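PDB 1HCU: alpha-1,2-Mannosidase from Trichoderma reesei, which cleaves four consecutive alpha-1,2-linked mannose residues, probably from the N-linked oligosaccharides of glycoproteins in a calcium-dependent reaction. Local coordinates for residues W240-D245 / L308-G312; G314-L318 / S397-A401. All coordinates share one frame; numbering follows the deposited sequence.

Interaction 1 (W240-D245 / L308-G312); sequences WSGLMD and LASFG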
ATOM      1  N   TRP A 240       6.597   0.362  11.463  1.00 12.20           N
ATOM      2  CA  TRP A 240       6.188  -0.256  10.213  1.00 12.84           C
ATOM      3  C   TRP A 240       4.856   0.338   9.752  1.00 14.25           C
ATOM      4  O   TRP A 240       4.098  -0.295   9.019  1.00 14.28           O
ATOM      5  CB  TRP A 240       6.088  -1.780  10.351  1.00 12.02           C
ATOM      6  CG  TRP A 240       7.439  -2.443  10.309  1.00  9.46           C
ATOM      7  CD1 TRP A 240       8.407  -2.391  11.270  1.00  8.88           C
ATOM      8  CD2 TRP A 240       7.996  -3.190   9.220  1.00  9.14           C
ATOM      9  NE1 TRP A 240       9.534  -3.054  10.849  1.00  7.92           N
ATOM     10  CE2 TRP A 240       9.314  -3.555   9.596  1.00  8.67           C
ATOM     11  CE3 TRP A 240       7.513  -3.584   7.962  1.00  8.12           C
ATOM     12  CZ2 TRP A 240      10.159  -4.299   8.760  1.00  7.99           C
ATOM     13  CZ3 TRP A 240       8.355  -4.326   7.125  1.00  8.93           C
ATOM     14  CH2 TRP A 240       9.663  -4.674   7.529  1.00  9.75           C
ATOM     15  N   SER A 241       4.573   1.565  10.181  1.00 14.72           N
ATOM     16  CA  SER A 241       3.333   2.220   9.779  1.00 16.45           C
ATOM     17  C   SER A 241       3.594   3.577   9.118  1.00 15.01           C
ATOM     18  O   SER A 241       4.597   3.754   8.430  1.00 14.63           O
ATOM     19  CB  SER A 241       2.384   2.379  10.981  1.00 15.87           C
ATOM     20  OG  SER A 241       2.927   3.246  11.952  1.00 21.51           O
ATOM     21  N   GLY A 242       2.682   4.523   9.314  1.00 14.66           N
ATOM     22  CA  GLY A 242       2.824   5.836   8.707  1.00 15.52           C
ATOM     23  C   GLY A 242       4.206   6.458   8.773  1.00 15.77           C
ATOM     24  O   GLY A 242       4.887   6.375   9.795  1.00 16.28           O
ATOM     25  N   LEU A 243       4.619   7.073   7.666  1.00 15.99           N
ATOM     26  CA  LEU A 243       5.914   7.743   7.567  1.00 14.57           C
ATOM     27  C   LEU A 243       7.142   6.861   7.357  1.00 13.99           C
ATOM     28  O   LEU A 243       8.232   7.389   7.122  1.00 13.67           O
ATOM     29  CB  LEU A 243       6.157   8.607   8.807  1.00 14.53           C
ATOM     30  CG  LEU A 243       5.122   9.681   9.124  1.00 16.20           C
ATOM     31  CD1 LEU A 243       5.522  10.338  10.432  1.00 15.37           C
ATOM     32  CD2 LEU A 243       5.035  10.702   7.985  1.00 16.87           C
ATOM     33  N   MET A 244       6.989   5.539   7.435  1.00 12.77           N
ATOM     34  CA  MET A 244       8.136   4.648   7.255  1.00 11.81           C
ATOM     35  C   MET A 244       7.817   3.337   6.540  1.00 12.03           C
ATOM     36  O   MET A 244       8.634   2.838   5.762  1.00 14.31           O
ATOM     37  CB  MET A 244       8.777   4.346   8.623  1.00 12.04           C
ATOM     38  CG  MET A 244      10.007   3.433   8.584  1.00  9.53           C
ATOM     39  SD  MET A 244      10.868   3.355  10.206  1.00 13.52           S
ATOM     40  CE  MET A 244      11.754   4.940  10.198  1.00  8.07           C
ATOM     41  N   ASP A 245       6.629   2.791   6.791  1.00 11.13           N
ATOM     42  CA  ASP A 245       6.213   1.516   6.203  1.00  8.96           C
ATOM     43  C   ASP A 245       6.701   1.157   4.798  1.00  9.58           C
ATOM     44  O   ASP A 245       7.476   0.213   4.626  1.00 11.03           O
ATOM     45  CB  ASP A 245       4.685   1.393   6.221  1.00 10.45           C
ATOM     46  CG  ASP A 245       3.980   2.645   5.691  1.00 13.25           C
ATOM     47  OD1 ASP A 245       4.596   3.439   4.934  1.00  9.89           O
ATOM     48  OD2 ASP A 245       2.793   2.822   6.035  1.00 12.61           O
ATOM     49  N   LEU A 308      -2.322   0.251   9.149  1.00 12.51           N
ATOM     50  CA  LEU A 308      -1.244   0.449   8.170  1.00 14.86           C
ATOM     51  C   LEU A 308      -0.146  -0.593   8.344  1.00 14.77           C
ATOM     52  O   LEU A 308       0.356  -1.146   7.363  1.00 13.15           O
ATOM     53  CB  LEU A 308      -0.632   1.859   8.287  1.00 13.26           C
ATOM     54  CG  LEU A 308      -1.473   3.056   7.827  1.00 15.69           C
ATOM     55  CD1 LEU A 308      -0.719   4.355   8.108  1.00 14.41           C
ATOM     56  CD2 LEU A 308      -1.785   2.933   6.337  1.00 15.14           C
ATOM     57  N   ALA A 309       0.218  -0.871   9.593  1.00 14.85           N
ATOM     58  CA  ALA A 309       1.270  -1.850   9.869  1.00 15.93           C
ATOM     59  C   ALA A 309       0.863  -3.289   9.561  1.00 16.23           C
ATOM     60  O   ALA A 309       1.711  -4.179   9.546  1.00 15.72           O
ATOM     61  CB  ALA A 309       1.715  -1.748  11.318  1.00 13.92           C
ATOM     62  N   SER A 310      -0.420  -3.530   9.307  1.00 14.77           N
ATOM     63  CA  SER A 310      -0.843  -4.896   9.040  1.00 15.44           C
ATOM     64  C   SER A 310      -0.345  -5.430   7.695  1.00 14.56           C
ATOM     65  O   SER A 310      -0.506  -6.612   7.398  1.00 15.90           O
ATOM     66  CB  SER A 310      -2.368  -5.021   9.123  1.00 13.97           C
ATOM     67  OG  SER A 310      -3.001  -4.340   8.058  1.00 17.15           O
ATOM     68  N   PHE A 311       0.263  -4.569   6.886  1.00 12.08           N
ATOM     69  CA  PHE A 311       0.775  -4.984   5.578  1.00 11.25           C
ATOM     70  C   PHE A 311       2.075  -5.763   5.802  1.00 11.59           C
ATOM     71  O   PHE A 311       2.535  -6.499   4.931  1.00 10.43           O
ATOM     72  CB  PHE A 311       1.081  -3.758   4.707  1.00 10.22           C
ATOM     73  CG  PHE A 311       2.509  -3.289   4.816  1.00  8.50           C
ATOM     74  CD1 PHE A 311       3.445  -3.651   3.855  1.00  9.11           C
ATOM     75  CD2 PHE A 311       2.936  -2.567   5.927  1.00  9.16           C
ATOM     76  CE1 PHE A 311       4.789  -3.307   3.998  1.00  8.60           C
ATOM     77  CE2 PHE A 311       4.271  -2.221   6.085  1.00  8.56           C
ATOM     78  CZ  PHE A 311       5.201  -2.592   5.117  1.00  9.97           C
ATOM     79  N   GLY A 312       2.660  -5.578   6.981  1.00 12.54           N
ATOM     80  CA  GLY A 312       3.905  -6.244   7.323  1.00 12.73           C
ATOM     81  C   GLY A 312       3.920  -7.738   7.068  1.00 13.13           C
ATOM     82  O   GLY A 312       4.895  -8.265   6.527  1.00 14.68           O
TER
HETATM   83  O   HOH W   1       1.285   0.277   5.013  1.00 12.57           O

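Interaction 2 (G314-L318 / S397-A401); sequences GNFIL and SLYYA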
ATOM      1  N   GLY A 314       2.530  -9.653   4.882  1.00  9.01           N
ATOM      2  CA  GLY A 314       2.789 -10.007   3.504  1.00 10.59           C
ATOM      3  C   GLY A 314       4.217  -9.693   3.107  1.00 11.24           C
ATOM      4  O   GLY A 314       4.820 -10.429   2.318  1.00 11.66           O
ATOM      5  N   ASN A 315       4.774  -8.618   3.657  1.00  9.38           N
ATOM      6  CA  ASN A 315       6.137  -8.253   3.300  1.00 10.32           C
ATOM      7  C   ASN A 315       7.163  -9.281   3.779  1.00 10.66           C
ATOM      8  O   ASN A 315       8.057  -9.656   3.015  1.00 11.46           O
ATOM      9  CB  ASN A 315       6.496  -6.865   3.837  1.00 10.04           C
ATOM     10  CG  ASN A 315       7.652  -6.245   3.085  1.00 10.12           C
ATOM     11  OD1 ASN A 315       7.601  -6.107   1.860  1.00 12.05           O
ATOM     12  ND2 ASN A 315       8.699  -5.869   3.802  1.00  8.90           N
ATOM     13  N   PHE A 316       7.040  -9.735   5.029  1.00  8.45           N
ATOM     14  CA  PHE A 316       7.961 -10.738   5.562  1.00  9.88           C
ATOM     15  C   PHE A 316       7.842 -12.029   4.762  1.00  9.16           C
ATOM     16  O   PHE A 316       8.841 -12.706   4.501  1.00  9.24           O
ATOM     17  CB  PHE A 316       7.675 -11.026   7.045  1.00 10.49           C
ATOM     18  CG  PHE A 316       8.434 -10.134   7.989  1.00 11.45           C
ATOM     19  CD1 PHE A 316       7.986  -8.847   8.272  1.00 10.03           C
ATOM     20  CD2 PHE A 316       9.629 -10.568   8.553  1.00 11.43           C
ATOM     21  CE1 PHE A 316       8.718  -8.005   9.101  1.00 11.50           C
ATOM     22  CE2 PHE A 316      10.375  -9.732   9.389  1.00 10.89           C
ATOM     23  CZ  PHE A 316       9.918  -8.446   9.662  1.00 12.42           C
ATOM     24  N   ILE A 317       6.609 -12.357   4.382  1.00  9.05           N
ATOM     25  CA  ILE A 317       6.334 -13.543   3.586  1.00  7.80           C
ATOM     26  C   ILE A 317       7.035 -13.384   2.246  1.00  9.22           C
ATOM     27  O   ILE A 317       7.760 -14.291   1.816  1.00 10.04           O
ATOM     28  CB  ILE A 317       4.806 -13.739   3.364  1.00  7.43           C
ATOM     29  CG1 ILE A 317       4.160 -14.233   4.658  1.00  6.25           C
ATOM     30  CG2 ILE A 317       4.551 -14.727   2.234  1.00  8.57           C
ATOM     31  CD1 ILE A 317       2.655 -14.188   4.656  1.00  2.87           C
ATOM     32  N   LEU A 318       6.845 -12.234   1.597  1.00  7.49           N
ATOM     33  CA  LEU A 318       7.493 -11.993   0.309  1.00  8.28           C
ATOM     34  C   LEU A 318       8.997 -12.197   0.422  1.00 10.15           C
ATOM     35  O   LEU A 318       9.608 -12.871  -0.414  1.00 12.65           O
ATOM     36  CB  LEU A 318       7.217 -10.582  -0.186  1.00  7.60           C
ATOM     37  CG  LEU A 318       7.918 -10.209  -1.496  1.00  8.00           C
ATOM     38  CD1 LEU A 318       7.638 -11.258  -2.577  1.00  7.87           C
ATOM     39  CD2 LEU A 318       7.432  -8.849  -1.939  1.00  6.92           C
ATOM     40  N   SER A 397      -2.106  -8.901   3.485  1.00 10.00           N
ATOM     41  CA  SER A 397      -1.331  -9.909   4.190  1.00 12.25           C
ATOM     42  C   SER A 397      -1.955 -11.301   4.138  1.00 12.41           C
ATOM     43  O   SER A 397      -1.240 -12.292   3.993  1.00 11.59           O
ATOM     44  CB  SER A 397      -1.075  -9.471   5.631  1.00 11.25           C
ATOM     45  OG  SER A 397      -0.178  -8.374   5.637  1.00 10.61           O
ATOM     46  N   LEU A 398      -3.279 -11.375   4.241  1.00 12.29           N
ATOM     47  CA  LEU A 398      -3.956 -12.656   4.172  1.00 12.48           C
ATOM     48  C   LEU A 398      -3.689 -13.262   2.799  1.00 14.16           C
ATOM     49  O   LEU A 398      -3.449 -14.464   2.674  1.00 16.80           O
ATOM     50  CB  LEU A 398      -5.460 -12.478   4.382  1.00 12.30           C
ATOM     51  CG  LEU A 398      -5.867 -12.045   5.796  1.00 13.85           C
ATOM     52  CD1 LEU A 398      -7.341 -11.652   5.803  1.00 12.01           C
ATOM     53  CD2 LEU A 398      -5.597 -13.181   6.780  1.00  9.04           C
ATOM     54  N   TYR A 399      -3.724 -12.425   1.769  1.00 12.88           N
ATOM     55  CA  TYR A 399      -3.470 -12.897   0.418  1.00 12.57           C
ATOM     56  C   TYR A 399      -2.094 -13.563   0.328  1.00 13.99           C
ATOM     57  O   TYR A 399      -1.988 -14.697  -0.143  1.00 15.29           O
ATOM     58  CB  TYR A 399      -3.592 -11.740  -0.581  1.00 11.27           C
ATOM     59  CG  TYR A 399      -3.063 -12.061  -1.957  1.00 13.35           C
ATOM     60  CD1 TYR A 399      -1.855 -11.522  -2.396  1.00 13.34           C
ATOM     61  CD2 TYR A 399      -3.743 -12.933  -2.808  1.00 10.66           C
ATOM     62  CE1 TYR A 399      -1.336 -11.845  -3.640  1.00 12.52           C
ATOM     63  CE2 TYR A 399      -3.228 -13.264  -4.060  1.00 10.37           C
ATOM     64  CZ  TYR A 399      -2.024 -12.718  -4.468  1.00 12.11           C
ATOM     65  OH  TYR A 399      -1.486 -13.052  -5.693  1.00 13.76           O
ATOM     66  N   TYR A 400      -1.045 -12.878   0.788  1.00 13.96           N
ATOM     67  CA  TYR A 400       0.299 -13.460   0.749  1.00 13.12           C
ATOM     68  C   TYR A 400       0.371 -14.770   1.534  1.00 15.17           C
ATOM     69  O   TYR A 400       1.017 -15.732   1.087  1.00 16.11           O
ATOM     70  CB  TYR A 400       1.348 -12.500   1.315  1.00 11.20           C
ATOM     71  CG  TYR A 400       1.809 -11.420   0.361  1.00 10.69           C
ATOM     72  CD1 TYR A 400       1.156 -10.189   0.305  1.00  8.89           C
ATOM     73  CD2 TYR A 400       2.917 -11.624  -0.475  1.00 10.81           C
ATOM     74  CE1 TYR A 400       1.591  -9.184  -0.551  1.00  8.81           C
ATOM     75  CE2 TYR A 400       3.361 -10.622  -1.342  1.00 10.82           C
ATOM     76  CZ  TYR A 400       2.692  -9.402  -1.369  1.00  9.79           C
ATOM     77  OH  TYR A 400       3.133  -8.389  -2.183  1.00 11.11           O
ATOM     78  N   ALA A 401      -0.278 -14.802   2.702  1.00 14.02           N
ATOM     79  CA  ALA A 401      -0.290 -15.997   3.549  1.00 13.43           C
ATOM     80  C   ALA A 401      -0.827 -17.201   2.768  1.00 13.61           C
ATOM     81  O   ALA A 401      -0.263 -18.303   2.833  1.00 14.41           O
ATOM     82  CB  ALA A 401      -1.131 -15.755   4.799  1.00 12.36           C
TER

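Interaction 1 (W240-D245 / L308-G312)
Ser-241 and Ala-309 bring two loops within 4.6 Å of each other, CA to CA, where the turn of 240-245 meets the short 3-10 segment within 308-312. The backbones touch through the Ala-309 CA, whose C-H points at Trp-240 O from 3.3 Å. That same carbonyl oxygen lies in the plane of the Phe-311 ring, at its edge, 3.5 Å from CE2. The side chains of Trp-240 and Phe-311 cross at about a right angle, and Phe-311 CZ comes to the edge of the indole, 3.8 Å from Trp-240 CE3. Asp-245 approaches CE2 of the phenyl with its CB, at 3.6 Å. The Asp-245 CG stands between backbone N and carbonyl carbon (chi1 48°), which directs the carboxylate to a water that donates to Asp-245 OD2 and, at 2.9 Å, to Leu-308 O, bridging the two loops. Leu-308 lays CD1 alongside Gly-242 N, 3.6 Å away, while Tyr-248 stacks on the indole of Trp-240. Both loops lead from a strand into a helix and lie at the predicted active site, which includes Asp-245, in this family 47 (alpha/alpha)7-barrel enzyme.

Interaction 2 (G314-L318 / S397-A401)
Gly-314 lies against Ser-397 and Tyr-400 where helices 312-323 and 393-405 pack side by side in the (alpha/alpha)7 barrel known for family 47 glycoside hydrolases. The two short helical segments approach to 8.7 Å between axes and run in nearly the same direction, 30° apart, consistent with neighbours in the same layer of such a barrel. This contact illustrates how a glycine admits an aromatic ring close to a helix backbone. Tyr-400 carries its CG anti to its own carbonyl carbon (chi1 -80°), and from there the ring reaches the partner helix, CG standing 3.6 Å from Gly-314 CA. A CB on Gly-314 would clash with Tyr-400 CD1. Gly-314 O sits 3.6 Å above one face of the ring, displaced toward its rim, while it still accepts the helical bond from Leu-318 N. Farther along the ring, CE2 meets Leu-318 CB at 4.0 Å. With an alanine in place of Tyr-400, a gap would probably open beside Gly-314 and Leu-318, and the glycine carbonyl would lose its aromatic cover.

Ile-317 packs on the other helix by both branches. CG2 comes to 3.8 Å from Tyr-400 O, whereas the extended CG1 branch carries CD1 across to the backbone of Ala-401, 3.6 Å from its N. Ile-333 of helix 326-344 touches both Ile-317 and Ala-401, and Lys-253 of helix 245-257 touches Leu-318 and Tyr-400. The polar link belongs to Ser-397, whose hydroxyl probably also bonds to Ser-310 O: its OG receives the N-H of Gly-314 at 3.1 Å, in a bent bond with an angle of 145° at the hydrogen.

Helix 312-323 starts at the end of the second segment of interaction 1 and supplies the first segment of interaction 2, so the two contacts, with centres about 13 Å apart, follow one another along the chain. They are joined by a probable, rather short hydrogen bond between Ser-310 O and Ser-397 OG, 2.5 Å, and by the indole of Trp-240, whose atom CH2 packs 3.8 Å from Phe-316 CE1. Both lie near the predicted active-site residue Glu-393: its side chain is about 4 Å from that of Leu-308 and about 6 Å from that of Ser-397. The bound calcium ion lies about 6 Å from the Phe-311 side chain and about 9 Å from that of Tyr-400.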